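Side-chain contact in deoxyribose-phosphate aldolase (Toxoplasma gondii, PDB 4EIV), which belongs to the class I aldolases and folds as a closed barrel of eight parallel strands ringed by helices, paired here as a two-chain assembly: residues F21-L26 against K277-C282. Numbering follows the deposited sequence. Where two conformers were deposited one is given.
Sequences FTSRTL and KELRDC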
loop_
_atom_site.group_PDB
_atom_site.type_symbol
_atom_site.label_atom_id
_atom_site.label_comp_id
_atom_site.label_asym_id
_atom_site.label_seq_id
_atom_site.Cartn_x
_atom_site.Cartn_y
_atom_site.Cartn_z
ATOM N N PHE A 21 -11.442 -6.776 1.706
ATOM C CA PHE A 21 -10.244 -5.944 1.694
ATOM C C PHE A 21 -9.020 -6.749 1.239
ATOM O O PHE A 21 -8.202 -6.288 0.453
ATOM C CB PHE A 21 -9.985 -5.300 3.066
ATOM C CG PHE A 21 -8.624 -4.684 3.168
ATOM C CD1 PHE A 21 -8.258 -3.634 2.354
ATOM C CD2 PHE A 21 -7.681 -5.206 4.043
ATOM C CE1 PHE A 21 -6.959 -3.119 2.428
ATOM C CE2 PHE A 21 -6.426 -4.715 4.119
ATOM C CZ PHE A 21 -6.041 -3.687 3.314
ATOM N N THR A 22 -8.908 -7.965 1.735
ATOM C CA THR A 22 -7.792 -8.833 1.360
ATOM C C THR A 22 -7.859 -9.130 -0.125
ATOM O O THR A 22 -6.831 -9.059 -0.814
ATOM C CB THR A 22 -7.794 -10.125 2.204
ATOM O OG1 THR A 22 -7.732 -9.757 3.577
ATOM C CG2 THR A 22 -6.605 -11.034 1.858
ATOM N N SER A 23 -9.051 -9.440 -0.632
ATOM C CA SER A 23 -9.215 -9.702 -2.068
ATOM C C SER A 23 -8.813 -8.490 -2.904
ATOM O O SER A 23 -8.097 -8.627 -3.896
ATOM C CB SER A 23 -10.664 -10.054 -2.387
ATOM O OG SER A 23 -11.058 -11.261 -1.768
ATOM N N ARG A 24 -9.263 -7.306 -2.487
ATOM C CA ARG A 24 -8.946 -6.070 -3.219
ATOM C C ARG A 24 -7.445 -5.813 -3.261
ATOM O O ARG A 24 -6.888 -5.404 -4.277
ATOM C CB ARG A 24 -9.686 -4.876 -2.621
ATOM C CG ARG A 24 -9.369 -3.551 -3.323
ATOM C CD ARG A 24 -9.820 -3.546 -4.770
ATOM N NE ARG A 24 -9.408 -2.351 -5.499
ATOM C CZ ARG A 24 -8.317 -2.245 -6.248
ATOM N NH1 ARG A 24 -7.439 -3.248 -6.341
ATOM N NH2 ARG A 24 -8.091 -1.123 -6.900
ATOM N N THR A 25 -6.801 -6.046 -2.123
ATOM C CA THR A 25 -5.368 -5.924 -2.006
ATOM C C THR A 25 -4.650 -6.888 -2.955
ATOM O O THR A 25 -3.731 -6.508 -3.665
ATOM C CB THR A 25 -4.934 -6.207 -0.551
ATOM O OG1 THR A 25 -5.470 -5.199 0.321
ATOM C CG2 THR A 25 -3.408 -6.204 -0.417
ATOM N N LEU A 26 -5.058 -8.142 -2.942
ATOM C CA LEU A 26 -4.448 -9.131 -3.832
ATOM C C LEU A 26 -4.646 -8.792 -5.319
ATOM O O LEU A 26 -3.749 -9.026 -6.110
ATOM C CB LEU A 26 -4.940 -10.546 -3.472
ATOM C CG LEU A 26 -4.382 -11.090 -2.148
ATOM C CD1 LEU A 26 -5.161 -12.271 -1.675
ATOM C CD2 LEU A 26 -2.881 -11.407 -2.245
ATOM N N LYS A 277 -10.620 -15.478 -10.306
ATOM C CA LYS A 277 -12.067 -15.412 -10.195
ATOM C C LYS A 277 -12.541 -15.412 -8.732
ATOM O O LYS A 277 -13.461 -14.691 -8.405
ATOM C CB LYS A 277 -12.732 -16.519 -11.014
ATOM C CG LYS A 277 -12.587 -16.286 -12.543
ATOM C CD LYS A 277 -13.256 -17.343 -13.422
ATOM C CE LYS A 277 -12.480 -18.650 -13.435
ATOM N NZ LYS A 277 -13.096 -19.625 -14.372
ATOM N N GLU A 278 -11.878 -16.170 -7.860
ATOM C CA GLU A 278 -12.218 -16.165 -6.440
ATOM C C GLU A 278 -12.011 -14.762 -5.862
ATOM O O GLU A 278 -12.853 -14.237 -5.134
ATOM C CB GLU A 278 -11.362 -17.168 -5.653
ATOM C CG GLU A 278 -11.768 -17.226 -4.163
ATOM C CD GLU A 278 -10.904 -18.131 -3.297
ATOM O OE1 GLU A 278 -9.852 -18.613 -3.747
ATOM O OE2 GLU A 278 -11.321 -18.385 -2.150
ATOM N N LEU A 279 -10.905 -14.133 -6.232
ATOM C CA LEU A 279 -10.597 -12.805 -5.719
ATOM C C LEU A 279 -11.629 -11.794 -6.199
ATOM O O LEU A 279 -12.164 -11.014 -5.403
ATOM C CB LEU A 279 -9.212 -12.352 -6.173
ATOM C CG LEU A 279 -8.012 -13.164 -5.675
ATOM C CD1 LEU A 279 -6.725 -12.631 -6.302
ATOM C CD2 LEU A 279 -7.912 -13.161 -4.158
ATOM N N ARG A 280 -11.910 -11.817 -7.498
ATOM C CA ARG A 280 -12.814 -10.838 -8.076
ATOM C C ARG A 280 -14.240 -11.021 -7.561
ATOM O O ARG A 280 -14.926 -10.035 -7.245
ATOM C CB ARG A 280 -12.727 -10.817 -9.603
ATOM C CG ARG A 280 -13.268 -9.509 -10.109
ATOM C CD ARG A 280 -13.019 -9.247 -11.548
ATOM N NE ARG A 280 -11.642 -8.951 -11.953
ATOM C CZ ARG A 280 -10.972 -7.829 -11.687
ATOM N NH1 ARG A 280 -11.435 -6.901 -10.846
ATOM N NH2 ARG A 280 -9.783 -7.666 -12.217
ATOM N N ASP A 281 -14.685 -12.270 -7.430
ATOM C CA ASP A 281 -16.008 -12.547 -6.883
ATOM C C ASP A 281 -16.141 -11.999 -5.460
ATOM O O ASP A 281 -17.171 -11.425 -5.090
ATOM C CB ASP A 281 -16.316 -14.050 -6.938
ATOM C CG ASP A 281 -16.532 -14.559 -8.379
ATOM O OD1 ASP A 281 -16.555 -13.747 -9.338
ATOM O OD2 ASP A 281 -16.672 -15.784 -8.559
ATOM N N CYS A 282 -15.086 -12.162 -4.671
ATOM C CA CYS A 282 -15.077 -11.684 -3.303
ATOM C C CYS A 282 -15.170 -10.160 -3.266
ATOM O O CYS A 282 -16.017 -9.596 -2.573
ATOM C CB CYS A 282 -13.810 -12.150 -2.596
ATOM S SG CYS A 282 -13.747 -11.677 -0.856
#
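S23 and L26, one turn apart on helix 17-27, face L279 and C282, one turn apart on helix 273-284. The short axes approach to 8.4 Å at an angle of 128° between their directions, and the small S23 lets the backbones draw close: its CA lies 5.0 Å from that of L279, and its CB rests 3.5 Å from L279 O. Beside it the leucines make the apolar half of the contact. Their side chains cross at about a right angle, with L26 CD1 meeting L279 CD2 at 3.8 Å, while both methyls of L279 come up to L26 CB from the same side, CD1 at 3.9 Å. Leucine suits this place because its fork offers two methyls, which together cover L26 CB. Toward the C-terminal end of 277-282, C282 has SG anti to its backbone N (chi1 -177°), alongside S23, but both residues were modelled in two conformers and the approach is too close to be trusted. The S23 hydroxyl is hydrogen-bonded to K19 O, one turn back in its own helix. About 2 Å from the C282 side chain lies a beta-mercaptoethanol, probably from the crystallisation liquor; so short a distance is consistent with a bond to the sulfur, though not established. M243 touches both S23 and L279, and T246 and L250 adjoin L26, so helix 243-257 packs against this pair. F21 and T25 turn instead to the second subunit, where F21 meets its counterpart, leaving helix 17-27, which precedes the first barrel strand 30-34, between that subunit and helix 273-284, which follows the last strand, 267-271.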